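Adenylate/guanylate cyclase/hydrolase, alpha/beta fold family (Ruegeria pomeroyi, PDB 3MR7) is part of a longer protein and forms a class III nucleotide cyclase domain, to which adenylate cyclase activity is tentatively assigned. Local coordinates at residues A[38-43]-A[78-83]; A[69-74]-A[130-135]. All blocks are in the same frame, centred on the assembly; numbering follows the deposited sequence.

Contact 1 of 2, residues A[38-43]-A[78-83]; sequences RELIDP and QQAMQQ
The beta-alpha-beta-beta-alpha-beta core of the nucleotide cyclase domain carries helices 27-47 and 67-84 side by side, and L40 of the first meets A80 and M81 of the second. L40 CA and A80 CA, the nearest pair of alpha carbons, are 7.8 Å apart, and the small A80 side chain offers a single methyl to receive L40. L40 points its beta carbon at the neighbouring helix and spreads both methyls over the A80 methyl: CD2 comes to 3.7 Å from A80 CB, while CD1 lies 4.0 Å from the same A80 CB. No hydrogen bond links the segments, and the 135 Å² buried between them comes almost wholly from this trio. On the same helix as A80, I77 also touches L40, and the M81 side chain rests on Y96 of strand 96-107. Toward solvent the pairing becomes ionic, with a salt bridge from E39 to R84 just beyond 78-83. In M81, a selenomethionine, CG anti to the carbonyl carbon (chi1 -72°) and a bend at chi2 bring the selenium to L40, while the bend at chi3 turns only the terminal CE: SE lies 3.9 Å from L40 CD1, the two side chains crossing obliquely.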
ATOM      1  N   ARG A  38      15.011  -2.401  15.928  1.00 40.24           N
ATOM      2  CA  ARG A  38      15.744  -3.032  17.002  1.00 47.93           C
ATOM      3  C   ARG A  38      15.455  -2.409  18.339  1.00 49.76           C
ATOM      4  O   ARG A  38      15.350  -3.108  19.350  1.00 56.55           O
ATOM      5  CB  ARG A  38      17.238  -3.006  16.729  1.00 49.88           C
ATOM      6  CG  ARG A  38      17.709  -4.232  16.041  1.00 62.21           C
ATOM      7  CD  ARG A  38      18.995  -3.969  15.274  1.00 73.55           C
ATOM      8  NE  ARG A  38      18.754  -4.302  13.883  1.00 77.91           N
ATOM      9  CZ  ARG A  38      19.035  -5.483  13.370  1.00 79.67           C
ATOM     10  NH1 ARG A  38      19.598  -6.405  14.139  1.00 87.06           N
ATOM     11  NH2 ARG A  38      18.771  -5.732  12.101  1.00 77.36           N
ATOM     12  N   GLU A  39      15.314  -1.093  18.334  1.00 46.93           N
ATOM     13  CA  GLU A  39      15.170  -0.339  19.561  1.00 44.55           C
ATOM     14  C   GLU A  39      13.723  -0.047  19.949  1.00 47.00           C
ATOM     15  O   GLU A  39      13.455   0.242  21.097  1.00 57.88           O
ATOM     16  CB  GLU A  39      15.961   0.957  19.481  1.00 48.09           C
ATOM     17  CG  GLU A  39      15.108   2.190  19.406  1.00 65.75           C
ATOM     18  CD  GLU A  39      15.860   3.448  19.818  1.00 77.95           C
ATOM     19  OE1 GLU A  39      16.251   4.226  18.915  1.00 84.86           O
ATOM     20  OE2 GLU A  39      16.049   3.663  21.041  1.00 74.01           O
ATOM     21  N   LEU A  40      12.787  -0.149  19.016  1.00 45.34           N
ATOM     22  CA  LEU A  40      11.431   0.334  19.271  1.00 45.72           C
ATOM     23  C   LEU A  40      10.437  -0.780  19.070  1.00 50.55           C
ATOM     24  O   LEU A  40       9.749  -1.184  20.007  1.00 53.95           O
ATOM     25  CB  LEU A  40      11.122   1.462  18.321  1.00 58.79           C
ATOM     26  CG  LEU A  40      10.245   2.610  18.769  1.00 82.80           C
ATOM     27  CD1 LEU A  40      10.689   3.835  17.985  1.00 94.29           C
ATOM     28  CD2 LEU A  40       8.769   2.312  18.528  1.00 85.20           C
ATOM     29  N   ILE A  41      10.391  -1.302  17.850  1.00 48.37           N
ATOM     30  CA  ILE A  41       9.492  -2.398  17.511  1.00 56.38           C
ATOM     31  C   ILE A  41       9.753  -3.720  18.237  1.00 61.73           C
ATOM     32  O   ILE A  41       8.952  -4.167  19.057  1.00 67.66           O
ATOM     33  CB  ILE A  41       9.601  -2.699  16.059  1.00 57.46           C
ATOM     34  CG1 ILE A  41       9.121  -1.500  15.266  1.00 54.65           C
ATOM     35  CG2 ILE A  41       8.807  -3.940  15.738  1.00 57.05           C
ATOM     36  CD1 ILE A  41       9.269  -1.691  13.768  1.00 55.58           C
ATOM     37  N   ASP A  42      10.868  -4.354  17.917  1.00 56.55           N
ATOM     38  CA  ASP A  42      11.178  -5.651  18.506  1.00 60.90           C
ATOM     39  C   ASP A  42      10.984  -5.687  20.020  1.00 60.97           C
ATOM     40  O   ASP A  42      10.451  -6.647  20.539  1.00 59.84           O
ATOM     41  CB  ASP A  42      12.565  -6.143  18.093  1.00 57.08           C
ATOM     42  CG  ASP A  42      12.607  -6.643  16.649  1.00 68.24           C
ATOM     43  OD1 ASP A  42      11.555  -6.608  15.980  1.00 65.48           O
ATOM     44  OD2 ASP A  42      13.688  -7.084  16.179  1.00 77.81           O
ATOM     45  N   PRO A  43      11.418  -4.641  20.733  1.00 70.64           N
ATOM     46  CA  PRO A  43      11.136  -4.524  22.174  1.00 68.74           C
ATOM     47  C   PRO A  43       9.651  -4.421  22.567  1.00 66.89           C
ATOM     48  O   PRO A  43       9.221  -5.163  23.445  1.00 71.17           O
ATOM     49  CB  PRO A  43      11.887  -3.250  22.545  1.00 56.88           C
ATOM     50  CG  PRO A  43      13.083  -3.340  21.690  1.00 55.68           C
ATOM     51  CD  PRO A  43      12.513  -3.736  20.349  1.00 65.40           C
ATOM     52  N   GLN A  78       3.582   3.279  17.121  1.00 48.87           N
ATOM     53  CA  GLN A  78       3.180   4.409  16.302  1.00 42.89           C
ATOM     54  C   GLN A  78       3.309   5.747  17.026  1.00 44.79           C
ATOM     55  O   GLN A  78       3.718   6.730  16.438  1.00 52.73           O
ATOM     56  CB  GLN A  78       1.757   4.213  15.786  1.00 38.85           C
ATOM     57  CG  GLN A  78       1.615   3.042  14.869  1.00 40.32           C
ATOM     58  CD  GLN A  78       2.521   3.174  13.644  1.00 55.41           C
ATOM     59  OE1 GLN A  78       3.741   3.332  13.777  1.00 49.19           O
ATOM     60  NE2 GLN A  78       1.923   3.110  12.439  1.00 45.87           N
ATOM     61  N   GLN A  79       2.985   5.787  18.306  1.00 45.68           N
ATOM     62  CA  GLN A  79       3.191   7.009  19.083  1.00 44.07           C
ATOM     63  C   GLN A  79       4.662   7.395  19.305  1.00 51.42           C
ATOM     64  O   GLN A  79       4.992   8.589  19.405  1.00 54.68           O
ATOM     65  CB  GLN A  79       2.479   6.921  20.420  1.00 39.96           C
ATOM     66  CG  GLN A  79       0.965   6.907  20.312  1.00 45.85           C
ATOM     67  CD  GLN A  79       0.337   6.349  21.564  1.00 61.45           C
ATOM     68  OE1 GLN A  79       1.039   5.933  22.490  1.00 70.14           O
ATOM     69  NE2 GLN A  79      -0.982   6.330  21.605  1.00 66.46           N
ATOM     70  N   ALA A  80       5.547   6.403  19.391  1.00 40.89           N
ATOM     71  CA  ALA A  80       6.945   6.716  19.594  1.00 42.39           C
ATOM     72  C   ALA A  80       7.515   7.200  18.258  1.00 54.73           C
ATOM     73  O   ALA A  80       8.394   8.066  18.203  1.00 55.67           O
ATOM     74  CB  ALA A  80       7.691   5.508  20.093  1.00 30.89           C
HETATM   75  N   MSE A  81       6.997   6.639  17.179  1.00 47.67           N
HETATM   76  CA  MSE A  81       7.514   6.976  15.870  1.00 50.18           C
HETATM   77  C   MSE A  81       7.135   8.389  15.534  1.00 55.23           C
HETATM   78  O   MSE A  81       7.882   9.066  14.832  1.00 59.64           O
HETATM   79  CB  MSE A  81       7.012   6.017  14.797  1.00 39.75           C
HETATM   80  CG  MSE A  81       7.657   4.654  14.902  1.00 37.49           C
HETATM   81 SE   MSE A  81       9.535   4.714  14.329  0.84 62.51          SE
HETATM   82  CE  MSE A  81       9.229   4.829  12.398  1.00 57.68           C
ATOM     83  N   GLN A  82       5.982   8.839  16.037  1.00 39.58           N
ATOM     84  CA  GLN A  82       5.612  10.233  15.831  1.00 51.31           C
ATOM     85  C   GLN A  82       6.638  11.151  16.497  1.00 52.22           C
ATOM     86  O   GLN A  82       7.044  12.145  15.916  1.00 55.88           O
ATOM     87  CB  GLN A  82       4.183  10.552  16.311  1.00 55.75           C
ATOM     88  CG  GLN A  82       3.954  12.044  16.603  1.00 67.21           C
ATOM     89  CD  GLN A  82       2.476  12.414  16.687  1.00 88.67           C
ATOM     90  OE1 GLN A  82       1.641  11.603  17.086  1.00 93.03           O
ATOM     91  NE2 GLN A  82       2.150  13.651  16.319  1.00 96.09           N
ATOM     92  N   GLN A  83       7.055  10.803  17.710  1.00 52.45           N
ATOM     93  CA  GLN A  83       8.035  11.602  18.431  1.00 59.25           C
ATOM     94  C   GLN A  83       9.400  11.500  17.777  1.00 60.31           C
ATOM     95  O   GLN A  83      10.062  12.509  17.558  1.00 68.15           O
ATOM     96  CB  GLN A  83       8.154  11.141  19.875  1.00 68.54           C
ATOM     97  CG  GLN A  83       6.895  11.279  20.688  1.00 82.59           C
ATOM     98  CD  GLN A  83       7.135  10.958  22.150  1.00101.85           C
ATOM     99  OE1 GLN A  83       6.324  11.301  23.019  1.00108.69           O
ATOM    100  NE2 GLN A  83       8.266  10.306  22.436  1.00104.26           N
TER

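Contact 2 of 2, residues A[69-74]-A[130-135]; sequences AALRCA and GAICVS
A74 and I132 make the close end of this contact, L71 and V134 the slacker one. I132 holds CG1 anti to its carbonyl carbon (chi1 -54°) and continues extended at chi2 (-179°), which carries CD1 out from the strand to 3.4 Å from A74 CB. Two more atoms of the same side chain gather at that methyl, I132 CG1 at 4.1 Å and I132 CG2 at 4.2 Å from A74 CB. This is helix-on-sheet packing in the cyclase domain: the axes of helix 69-74 and strand 132-135 run nearly antiparallel (167°) at a closest approach of 10.2 Å, and the strand pairs in parallel with strand 96-107. With an alanine in place of I132, the A74 methyl would probably face a gap and L71 would be left with V134 as its only partner on the strand. Toward the start of the helix the contacts lengthen but stay buried: L71 CD1 is 4.2 Å from I132 CD1 and 4.4 Å from V134 CG1, and I100 and V146 also touch L71. The solvent side is marked by R72, one residue on, whose beta carbon points away from the strand and which is exposed and poorly ordered.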
ATOM      1  N   ALA A  69      -3.185  -6.698  23.722  1.00 52.04           N
ATOM      2  CA  ALA A  69      -1.716  -6.577  23.659  1.00 46.59           C
ATOM      3  C   ALA A  69      -1.207  -6.244  22.258  1.00 54.02           C
ATOM      4  O   ALA A  69      -0.261  -5.485  22.103  1.00 58.79           O
ATOM      5  CB  ALA A  69      -1.041  -7.827  24.179  1.00 37.76           C
ATOM      6  N   ALA A  70      -1.829  -6.819  21.238  1.00 47.44           N
ATOM      7  CA  ALA A  70      -1.517  -6.436  19.876  1.00 50.31           C
ATOM      8  C   ALA A  70      -1.716  -4.934  19.729  1.00 56.08           C
ATOM      9  O   ALA A  70      -0.844  -4.227  19.202  1.00 57.90           O
ATOM     10  CB  ALA A  70      -2.393  -7.189  18.880  1.00 44.04           C
ATOM     11  N   LEU A  71      -2.843  -4.437  20.226  1.00 48.76           N
ATOM     12  CA  LEU A  71      -3.189  -3.044  19.989  1.00 50.82           C
ATOM     13  C   LEU A  71      -2.319  -2.065  20.771  1.00 52.05           C
ATOM     14  O   LEU A  71      -1.876  -1.068  20.218  1.00 57.15           O
ATOM     15  CB  LEU A  71      -4.684  -2.781  20.209  1.00 46.23           C
ATOM     16  CG  LEU A  71      -5.142  -1.370  19.821  1.00 49.80           C
ATOM     17  CD1 LEU A  71      -4.606  -0.985  18.447  1.00 42.85           C
ATOM     18  CD2 LEU A  71      -6.663  -1.255  19.850  1.00 51.10           C
ATOM     19  N   ARG A  72      -2.058  -2.335  22.040  1.00 55.83           N
ATOM     20  CA  ARG A  72      -1.208  -1.427  22.805  1.00 61.91           C
ATOM     21  C   ARG A  72       0.188  -1.443  22.223  1.00 55.29           C
ATOM     22  O   ARG A  72       0.915  -0.440  22.238  1.00 49.27           O
ATOM     23  CB  ARG A  72      -1.133  -1.835  24.265  1.00 67.48           C
ATOM     24  CG  ARG A  72      -2.446  -1.683  24.998  1.00 92.47           C
ATOM     25  CD  ARG A  72      -2.390  -2.473  26.295  1.00108.81           C
ATOM     26  NE  ARG A  72      -3.497  -2.181  27.195  1.00119.79           N
ATOM     27  CZ  ARG A  72      -3.534  -2.582  28.461  1.00134.64           C
ATOM     28  NH1 ARG A  72      -2.525  -3.282  28.968  1.00138.18           N
ATOM     29  NH2 ARG A  72      -4.573  -2.279  29.226  1.00141.19           N
ATOM     30  N   CYS A  73       0.568  -2.593  21.708  1.00 46.97           N
ATOM     31  CA  CYS A  73       1.878  -2.711  21.111  1.00 54.53           C
ATOM     32  C   CYS A  73       1.985  -1.784  19.893  1.00 50.97           C
ATOM     33  O   CYS A  73       2.946  -1.021  19.777  1.00 49.42           O
ATOM     34  CB  CYS A  73       2.147  -4.169  20.767  1.00 53.87           C
ATOM     35  SG  CYS A  73       3.652  -4.492  19.913  1.00 59.41           S
ATOM     36  N   ALA A  74       0.991  -1.826  19.010  1.00 47.52           N
ATOM     37  CA  ALA A  74       0.961  -0.941  17.825  1.00 53.25           C
ATOM     38  C   ALA A  74       0.845   0.536  18.201  1.00 51.63           C
ATOM     39  O   ALA A  74       1.429   1.411  17.568  1.00 62.45           O
ATOM     40  CB  ALA A  74      -0.197  -1.332  16.863  1.00 41.42           C
ATOM     41  N   GLY A 130       1.748   5.650   9.358  1.00 51.59           N
ATOM     42  CA  GLY A 130       1.802   6.094  10.732  1.00 51.26           C
ATOM     43  C   GLY A 130       0.590   5.741  11.565  1.00 40.86           C
ATOM     44  O   GLY A 130       0.571   6.046  12.731  1.00 46.33           O
ATOM     45  N   ALA A 131      -0.395   5.090  10.959  1.00 32.97           N
ATOM     46  CA  ALA A 131      -1.654   4.804  11.591  1.00 38.61           C
ATOM     47  C   ALA A 131      -1.748   3.327  11.883  1.00 39.88           C
ATOM     48  O   ALA A 131      -0.804   2.610  11.677  1.00 42.33           O
ATOM     49  CB  ALA A 131      -2.803   5.236  10.673  1.00 40.21           C
ATOM     50  N   ILE A 132      -2.902   2.891  12.362  1.00 35.91           N
ATOM     51  CA  ILE A 132      -3.160   1.504  12.653  1.00 36.70           C
ATOM     52  C   ILE A 132      -4.572   1.179  12.173  1.00 49.73           C
ATOM     53  O   ILE A 132      -5.509   1.861  12.551  1.00 51.82           O
ATOM     54  CB  ILE A 132      -3.194   1.257  14.149  1.00 38.83           C
ATOM     55  CG1 ILE A 132      -1.937   1.758  14.828  1.00 43.52           C
ATOM     56  CG2 ILE A 132      -3.376  -0.208  14.414  1.00 36.55           C
ATOM     57  CD1 ILE A 132      -1.939   1.490  16.313  1.00 46.98           C
ATOM     58  N   CYS A 133      -4.736   0.147  11.346  1.00 52.91           N
ATOM     59  CA  CYS A 133      -6.069  -0.299  10.928  1.00 46.90           C
ATOM     60  C   CYS A 133      -6.395  -1.630  11.573  1.00 44.39           C
ATOM     61  O   CYS A 133      -5.581  -2.542  11.547  1.00 46.40           O
ATOM     62  CB  CYS A 133      -6.156  -0.428   9.413  1.00 38.39           C
ATOM     63  SG  CYS A 133      -6.429   1.122   8.582  1.00 50.59           S
ATOM     64  N   VAL A 134      -7.570  -1.738  12.168  1.00 37.56           N
ATOM     65  CA  VAL A 134      -7.968  -2.986  12.825  1.00 36.90           C
ATOM     66  C   VAL A 134      -9.296  -3.449  12.271  1.00 37.68           C
ATOM     67  O   VAL A 134     -10.137  -2.642  11.870  1.00 42.93           O
ATOM     68  CB  VAL A 134      -8.093  -2.800  14.328  1.00 40.51           C
ATOM     69  CG1 VAL A 134      -6.979  -1.871  14.799  1.00 37.90           C
ATOM     70  CG2 VAL A 134      -9.474  -2.213  14.688  1.00 35.71           C
ATOM     71  N   SER A 135      -9.499  -4.747  12.208  1.00 39.32           N
ATOM     72  CA  SER A 135     -10.767  -5.212  11.700  1.00 45.64           C
ATOM     73  C   SER A 135     -11.814  -4.864  12.754  1.00 50.50           C
ATOM     74  O   SER A 135     -11.475  -4.502  13.891  1.00 42.57           O
ATOM     75  CB  SER A 135     -10.738  -6.710  11.475  1.00 37.86           C
ATOM     76  OG  SER A 135     -10.672  -7.372  12.730  1.00 45.65           O
TER

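How the contacts relate
From the N terminus, residues 38-43 come first, and contact 1 closes when helix 67-84 reaches 78-83, enclosing 34 residues that include strands 51-56 and 59-64. Contact 2 starts within that loop, at 69-74, and closes 55 residues later at 130-135, after strand 96-107 and helix 115-126. The segments therefore alternate and the two loops cross rather than nest. Helix 67-84 serves both: its later turns pair with helix 27-47, its earlier ones with strand 132-135. The contact centres are 13 Å apart, yet Q78 bridges them, with Q78 NE2 2.9 Å from A131 O, a probable hydrogen bond, and its CG packed on I132 CG1.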